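Local coordinates for protein serpin-12 (Manduca sexta, PDB 6CJ7) that probably acts as a serine protease inhibitor of the serpin family and controls the prophenoloxidase activation system in larval hemolymph, at residues Y209-T214 and S259-P264; A269-K274 and Y352-K357; K72-F77 and V116-S121. All coordinates share one frame; numbering follows the deposited sequence.

Three contacts within one serpin show how chemistry follows place in the fold. Contacts 1 and 2 are partly buried neighbours on the same side of the molecule, their centres about 16 Å apart; contact 1 uses strand 198-215 and contact 2 its neighbour in the sheet, strand 265-282, and F210 CE2 of the first packs on L270 CD2 of the second at 4.1 Å. Contact 3, a buried meeting of helix 70-85 with the end of helix 109-118, lies across the chain's centre from contact 2, about 38 Å between centres. Backbone hydrogen bonds carry contact 2, helped by a surface water. Contact 1 joins a strand corner to a turn without hydrogen bonds, and contact 3 rests on F119 and N118 set against a helix.

Contact 1 of 3, residues Y209-T214 and S259-P264; sequences YFKAGT and SFLDLP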
# COMPACT_ATOMS: atom_id res chain seq x y z
N TYR A 209 -13.04 21.48 -12.74
CA TYR A 209 -12.41 22.04 -11.56
C TYR A 209 -11.96 20.90 -10.65
O TYR A 209 -12.76 20.01 -10.32
CB TYR A 209 -13.36 23.00 -10.85
CG TYR A 209 -13.39 24.36 -11.49
CD1 TYR A 209 -14.29 24.65 -12.51
CD2 TYR A 209 -12.48 25.35 -11.11
CE1 TYR A 209 -14.30 25.90 -13.11
CE2 TYR A 209 -12.49 26.59 -11.70
CZ TYR A 209 -13.40 26.86 -12.70
OH TYR A 209 -13.41 28.10 -13.29
N PHE A 210 -10.68 20.88 -10.31
CA PHE A 210 -10.11 19.99 -9.31
C PHE A 210 -9.30 20.81 -8.33
O PHE A 210 -8.71 21.83 -8.69
CB PHE A 210 -9.15 18.95 -9.91
CG PHE A 210 -9.76 17.99 -10.88
CD1 PHE A 210 -10.54 16.93 -10.44
CD2 PHE A 210 -9.49 18.10 -12.23
CE1 PHE A 210 -11.07 16.03 -11.35
CE2 PHE A 210 -10.02 17.21 -13.13
CZ PHE A 210 -10.81 16.18 -12.70
N LYS A 211 -9.24 20.34 -7.09
CA LYS A 211 -8.20 20.83 -6.20
C LYS A 211 -6.84 20.55 -6.84
O LYS A 211 -6.52 19.41 -7.17
CB LYS A 211 -8.32 20.17 -4.83
CG LYS A 211 -9.73 20.34 -4.19
CD LYS A 211 -9.77 19.81 -2.76
CE LYS A 211 -9.84 18.28 -2.70
NZ LYS A 211 -10.86 17.60 -3.55
N ALA A 212 -6.06 21.61 -7.06
CA ALA A 212 -4.84 21.47 -7.84
C ALA A 212 -3.95 22.67 -7.58
O ALA A 212 -4.40 23.71 -7.10
CB ALA A 212 -5.14 21.35 -9.34
N GLY A 213 -2.68 22.50 -7.91
CA GLY A 213 -1.74 23.59 -7.76
C GLY A 213 -0.35 23.14 -8.14
O GLY A 213 -0.16 22.08 -8.74
N THR A 214 0.63 23.98 -7.80
CA THR A 214 2.04 23.68 -7.99
C THR A 214 2.71 23.74 -6.63
O THR A 214 2.67 24.78 -5.97
CB THR A 214 2.70 24.66 -8.96
OG1 THR A 214 2.00 24.65 -10.21
CG2 THR A 214 4.15 24.27 -9.20
N SER A 259 -1.75 18.45 2.95
CA SER A 259 -2.09 19.83 2.63
C SER A 259 -2.68 19.98 1.24
O SER A 259 -3.40 20.96 0.99
CB SER A 259 -0.86 20.73 2.75
OG SER A 259 -0.07 20.69 1.56
N PHE A 260 -2.40 19.05 0.32
CA PHE A 260 -2.94 19.16 -1.03
C PHE A 260 -4.46 19.07 -1.04
O PHE A 260 -5.10 19.60 -1.96
CB PHE A 260 -2.34 18.07 -1.93
CG PHE A 260 -0.85 18.20 -2.14
CD1 PHE A 260 -0.21 19.42 -1.98
CD2 PHE A 260 -0.10 17.10 -2.50
CE1 PHE A 260 1.17 19.53 -2.18
CE2 PHE A 260 1.27 17.19 -2.70
CZ PHE A 260 1.90 18.41 -2.54
N LEU A 261 -5.05 18.43 -0.03
CA LEU A 261 -6.51 18.37 0.07
C LEU A 261 -7.12 19.72 0.41
O LEU A 261 -8.34 19.87 0.32
CB LEU A 261 -6.92 17.32 1.11
CG LEU A 261 -6.74 15.83 0.79
CD1 LEU A 261 -7.13 15.51 -0.64
CD2 LEU A 261 -5.31 15.35 1.06
N ASP A 262 -6.31 20.71 0.78
CA ASP A 262 -6.78 22.06 1.06
C ASP A 262 -6.56 23.01 -0.11
O ASP A 262 -6.87 24.20 0.01
CB ASP A 262 -6.10 22.61 2.31
CG ASP A 262 -6.41 21.80 3.55
OD1 ASP A 262 -7.55 21.30 3.65
OD2 ASP A 262 -5.51 21.66 4.41
N LEU A 263 -6.03 22.52 -1.22
CA LEU A 263 -5.81 23.38 -2.38
C LEU A 263 -7.15 23.86 -2.93
O LEU A 263 -8.13 23.11 -2.95
CB LEU A 263 -5.04 22.63 -3.46
CG LEU A 263 -3.56 22.37 -3.20
CD1 LEU A 263 -3.03 21.36 -4.21
CD2 LEU A 263 -2.78 23.68 -3.28
N PRO A 264 -7.22 25.12 -3.39
CA PRO A 264 -8.48 25.60 -3.95
C PRO A 264 -8.74 24.96 -5.30
O PRO A 264 -7.80 24.52 -5.99
CB PRO A 264 -8.23 27.12 -4.09
CG PRO A 264 -6.77 27.21 -4.35
CD PRO A 264 -6.14 26.11 -3.52
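The aliphatic chain of K211 lies across two backbone carbonyls of 259-264: its CD stands 3.4 Å from L261 O, and its CG is equally close to L263 O, at 3.4 Å. With CG anti to the carbonyl carbon (chi1 -55°) the methylenes are sent over the turn, and a further bend at chi3 (-77°) curls the chain beside L261. A lysine used in this way contributes carbon surface, and no hydrogen bond crosses between the segments. A serine in its place would probably leave the carbonyls of L261 and L263 with less cover and open a gap between the strand corner and the turn. That corner, at K211, is where strand 198-215 passes from sheet C to sheet B of the serpin fold; facing it, at the end of helix 254-260, is the type I turn F260-L263, closed by L263 N to F260 O at 3.2 Å. L263 points at the corner and lays its CD1 methyl 3.7 Å from A212 C, over the peptide leading into G213. Behind the turn F260 packs edge-to-face on H215. P264 O approaches K211 CA to 3.7 Å, just before K266 pairs with F210 through the backbone.

Contact 2 of 3, residues A269-K274 and Y352-K357; sequences ALELPK and YFRANK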
# COMPACT_ATOMS: atom_id res chain seq x y z
N ALA A 269 -7.16 21.18 -17.33
CA ALA A 269 -7.23 20.28 -18.47
C ALA A 269 -6.31 19.10 -18.19
O ALA A 269 -5.08 19.24 -18.19
CB ALA A 269 -6.82 20.99 -19.76
N LEU A 270 -6.90 17.93 -17.95
CA LEU A 270 -6.18 16.76 -17.45
C LEU A 270 -6.07 15.68 -18.52
O LEU A 270 -7.06 15.35 -19.18
CB LEU A 270 -6.92 16.22 -16.22
CG LEU A 270 -6.45 14.88 -15.63
CD1 LEU A 270 -5.08 15.04 -14.99
CD2 LEU A 270 -7.46 14.38 -14.61
N GLU A 271 -4.86 15.13 -18.69
CA GLU A 271 -4.63 13.93 -19.48
C GLU A 271 -3.92 12.94 -18.57
O GLU A 271 -2.78 13.20 -18.16
CB GLU A 271 -3.81 14.21 -20.73
CG GLU A 271 -4.52 15.20 -21.66
CD GLU A 271 -3.76 15.49 -22.94
OE1 GLU A 271 -2.77 14.80 -23.25
OE2 GLU A 271 -4.15 16.44 -23.64
N LEU A 272 -4.58 11.83 -18.26
CA LEU A 272 -4.09 10.87 -17.27
C LEU A 272 -4.06 9.46 -17.87
O LEU A 272 -5.12 8.94 -18.23
CB LEU A 272 -4.97 10.90 -16.00
CG LEU A 272 -4.51 10.01 -14.86
CD1 LEU A 272 -3.24 10.56 -14.23
CD2 LEU A 272 -5.61 9.86 -13.80
N PRO A 273 -2.90 8.80 -17.98
CA PRO A 273 -2.89 7.44 -18.52
C PRO A 273 -3.66 6.48 -17.63
O PRO A 273 -3.54 6.49 -16.40
CB PRO A 273 -1.40 7.09 -18.56
CG PRO A 273 -0.65 8.26 -18.11
CD PRO A 273 -1.57 9.25 -17.49
N LYS A 274 -4.48 5.64 -18.28
CA LYS A 274 -5.01 4.46 -17.62
C LYS A 274 -3.87 3.54 -17.22
O LYS A 274 -2.92 3.35 -17.99
CB LYS A 274 -5.93 3.66 -18.56
CG LYS A 274 -7.26 4.28 -18.85
CD LYS A 274 -8.33 3.20 -18.96
CE LYS A 274 -8.41 2.61 -20.35
NZ LYS A 274 -9.60 1.72 -20.47
N TYR A 352 -2.65 23.07 -17.09
CA TYR A 352 -2.56 21.87 -17.89
C TYR A 352 -1.84 20.80 -17.08
O TYR A 352 -0.74 21.05 -16.58
CB TYR A 352 -1.79 22.12 -19.19
CG TYR A 352 -2.53 22.92 -20.23
CD1 TYR A 352 -3.42 22.30 -21.10
CD2 TYR A 352 -2.31 24.28 -20.37
CE1 TYR A 352 -4.09 23.02 -22.07
CE2 TYR A 352 -2.98 25.01 -21.33
CZ TYR A 352 -3.86 24.38 -22.18
OH TYR A 352 -4.53 25.10 -23.14
N PHE A 353 -2.46 19.63 -16.95
CA PHE A 353 -1.87 18.52 -16.22
C PHE A 353 -1.83 17.32 -17.17
O PHE A 353 -2.81 16.59 -17.31
CB PHE A 353 -2.64 18.20 -14.95
CG PHE A 353 -1.88 17.33 -13.97
CD1 PHE A 353 -1.75 15.97 -14.19
CD2 PHE A 353 -1.33 17.88 -12.82
CE1 PHE A 353 -1.05 15.16 -13.30
CE2 PHE A 353 -0.62 17.07 -11.91
CZ PHE A 353 -0.49 15.71 -12.16
N ARG A 354 -0.69 17.12 -17.81
CA ARG A 354 -0.53 16.06 -18.79
C ARG A 354 0.53 15.10 -18.25
O ARG A 354 1.72 15.42 -18.25
CB ARG A 354 -0.17 16.63 -20.15
CG ARG A 354 0.49 15.65 -21.10
CD ARG A 354 0.53 16.23 -22.47
NE ARG A 354 1.33 17.45 -22.53
CZ ARG A 354 1.31 18.30 -23.55
NH1 ARG A 354 0.53 18.05 -24.60
NH2 ARG A 354 2.06 19.40 -23.52
N ALA A 355 0.08 13.94 -17.80
CA ALA A 355 0.97 12.96 -17.18
C ALA A 355 1.51 11.98 -18.22
O ALA A 355 1.22 10.78 -18.19
CB ALA A 355 0.25 12.23 -16.05
N ASN A 356 2.28 12.52 -19.17
CA ASN A 356 2.86 11.76 -20.27
C ASN A 356 4.34 11.48 -20.04
O ASN A 356 5.11 11.30 -21.00
CB ASN A 356 2.65 12.49 -21.60
CG ASN A 356 3.34 13.85 -21.65
OD1 ASN A 356 3.95 14.30 -20.68
ND2 ASN A 356 3.24 14.51 -22.80
N LYS A 357 4.74 11.47 -18.78
CA LYS A 357 6.09 11.18 -18.33
C LYS A 357 5.95 10.64 -16.92
O LYS A 357 4.86 10.71 -16.33
CB LYS A 357 6.97 12.44 -18.36
CG LYS A 357 6.51 13.55 -17.44
CD LYS A 357 7.42 14.76 -17.58
CE LYS A 357 6.93 15.92 -16.73
NZ LYS A 357 7.97 16.97 -16.58
O HOH W 1 -1.29 16.24 -25.46
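A269 and Y352 begin a parallel beta ladder in sheet C of the serpin fold, where 352-354 is the strand into which the reactive-centre loop runs in this family. Three nearly straight backbone bonds build it. F353 bonds twice to the same strand, its N to A269 O at 2.9 Å and its O from E271 N at 2.9 Å; A355 N then bonds to E271 O at 3.0 Å. An inverse gamma turn centred on A355 takes strand 352-354 out of the ladder.

Apolar contact dominates the face of L270 and F353. Both carry CG anti to the backbone N (chi1 172° and -164°), which lays them side by side, with L270 CD1 3.5 Å from F353 CD1. Further on, P273 CG is 3.1 Å from A355 O, tight against a buried carbonyl oxygen with no polar partner. On the other face A269 CB touches Y352 CD1 at 3.9 Å.

That face also carries the polar pair. E271 and R354 run alongside each other, charged planes 85° apart, without a direct salt bridge. R189 gives E271 a long, weak ion pair. One water joins E271 and R354, donating to E271 OE1 at 3.0 Å and accepting in the guanidinium plane from R354 NH1 at 2.7 Å.

Contact 3 of 3, residues K72-F77 and V116-S121; sequences KSAEIF and VNNFDS
F119 pushes the end of its ring against the helix carrying A74 and F77, and it shares the second segment's side of the contact equally with N118. Its CZ comes 3.7 Å from A74 CA, so the ring meets the helix backbone itself as well as the A74 methyl, CB, 4.1 Å from F119 CE1. Further along the helix, F77 CB sits 3.9 Å from F119 CE2, and the two phenylalanine side chains cross obliquely without stacking. With CG anti to the carbonyl carbon (chi1 -72°), the F77 ring leads away from 116-121. Beside F119, N118 leans on the same helix, with CB 3.7 Å from A74 O.

The next shell fixes these groups. F77 N bonds to S73 O at 3.0 Å, part of the regular helix that sets A74 and F77 on one side, while S73 OG is taken by Q51. F77 O and N118 O, both acceptors, lie only 3.3 Å apart; the second is satisfied by N81 ND2 from helix 70-85. After F119 the chain reverses through D120, whose positive phi (48°) suits a tight turn.

In the serpin fold the contact joins helix 70-85 to the C-terminal end of helix 109-118. Helix 40-51 supplies T44 and I45 to F77 and M49 to F119, while N97 of strand 92-102 holds D120 O, just before the chain enters strand 123-126, the parallel partner of that strand.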
# COMPACT_ATOMS: atom_id res chain seq x y z
N LYS A 72 -1.55 2.52 21.35
CA LYS A 72 -1.90 3.57 20.39
C LYS A 72 -2.12 2.98 19.01
O LYS A 72 -3.11 3.33 18.34
CB LYS A 72 -0.81 4.64 20.36
CG LYS A 72 -1.26 5.90 19.62
CD LYS A 72 -0.08 6.74 19.14
CE LYS A 72 -0.55 8.10 18.61
NZ LYS A 72 0.57 8.95 18.12
N SER A 73 -1.23 2.09 18.55
CA SER A 73 -1.40 1.53 17.21
C SER A 73 -2.68 0.71 17.12
O SER A 73 -3.39 0.76 16.11
CB SER A 73 -0.18 0.70 16.80
OG SER A 73 -0.05 -0.51 17.50
N ALA A 74 -3.05 0.02 18.20
CA ALA A 74 -4.28 -0.77 18.20
C ALA A 74 -5.51 0.12 18.09
O ALA A 74 -6.46 -0.19 17.37
CB ALA A 74 -4.35 -1.65 19.46
N GLU A 75 -5.50 1.24 18.82
CA GLU A 75 -6.63 2.16 18.78
C GLU A 75 -6.74 2.84 17.43
O GLU A 75 -7.84 3.01 16.90
CB GLU A 75 -6.50 3.21 19.88
CG GLU A 75 -6.92 2.70 21.25
CD GLU A 75 -8.26 1.98 21.21
OE1 GLU A 75 -9.27 2.59 20.80
OE2 GLU A 75 -8.31 0.79 21.59
N ILE A 76 -5.60 3.26 16.87
CA ILE A 76 -5.62 3.96 15.59
C ILE A 76 -6.14 3.05 14.49
O ILE A 76 -7.03 3.42 13.72
CB ILE A 76 -4.22 4.51 15.26
CG1 ILE A 76 -3.95 5.78 16.07
CG2 ILE A 76 -4.07 4.78 13.75
CD1 ILE A 76 -2.49 6.13 16.20
N PHE A 77 -5.61 1.82 14.42
CA PHE A 77 -6.02 1.00 13.29
C PHE A 77 -7.40 0.39 13.47
O PHE A 77 -8.07 0.12 12.47
CB PHE A 77 -4.95 -0.05 13.00
CG PHE A 77 -3.73 0.55 12.38
CD1 PHE A 77 -3.77 1.06 11.10
CD2 PHE A 77 -2.56 0.70 13.11
CE1 PHE A 77 -2.67 1.65 10.53
CE2 PHE A 77 -1.46 1.30 12.55
CZ PHE A 77 -1.51 1.77 11.26
N VAL A 116 -8.42 -9.70 15.27
CA VAL A 116 -9.76 -9.65 14.68
C VAL A 116 -10.45 -8.34 15.00
O VAL A 116 -11.06 -7.71 14.13
CB VAL A 116 -10.58 -10.86 15.17
CG1 VAL A 116 -12.03 -10.76 14.68
CG2 VAL A 116 -9.94 -12.17 14.71
N ASN A 117 -10.35 -7.88 16.25
CA ASN A 117 -11.14 -6.73 16.69
C ASN A 117 -10.53 -5.39 16.31
O ASN A 117 -11.26 -4.39 16.26
CB ASN A 117 -11.33 -6.78 18.21
CG ASN A 117 -12.14 -7.98 18.66
OD1 ASN A 117 -12.97 -8.51 17.91
ND2 ASN A 117 -11.92 -8.42 19.89
N ASN A 118 -9.23 -5.32 16.04
CA ASN A 118 -8.57 -4.04 15.79
C ASN A 118 -7.87 -3.95 14.45
O ASN A 118 -7.84 -2.86 13.87
CB ASN A 118 -7.52 -3.74 16.89
CG ASN A 118 -8.14 -3.47 18.23
OD1 ASN A 118 -7.99 -2.37 18.80
ND2 ASN A 118 -8.83 -4.47 18.77
N PHE A 119 -7.31 -5.04 13.94
CA PHE A 119 -6.43 -4.99 12.78
C PHE A 119 -7.03 -5.63 11.52
O PHE A 119 -6.32 -5.74 10.51
CB PHE A 119 -5.09 -5.63 13.14
CG PHE A 119 -4.27 -4.79 14.08
CD1 PHE A 119 -4.27 -5.03 15.45
CD2 PHE A 119 -3.55 -3.71 13.61
CE1 PHE A 119 -3.53 -4.23 16.32
CE2 PHE A 119 -2.81 -2.92 14.48
CZ PHE A 119 -2.81 -3.17 15.83
N ASP A 120 -8.31 -6.01 11.54
CA ASP A 120 -8.93 -6.69 10.40
C ASP A 120 -8.04 -7.84 9.92
O ASP A 120 -7.76 -8.01 8.73
CB ASP A 120 -9.24 -5.70 9.28
CG ASP A 120 -9.97 -6.34 8.12
OD1 ASP A 120 -10.80 -7.24 8.34
OD2 ASP A 120 -9.67 -5.95 6.97
N SER A 121 -7.56 -8.61 10.88
CA SER A 121 -6.58 -9.65 10.60
C SER A 121 -6.98 -10.88 11.42
O SER A 121 -8.11 -10.98 11.90
CB SER A 121 -5.16 -9.14 10.91
OG SER A 121 -4.17 -10.07 10.48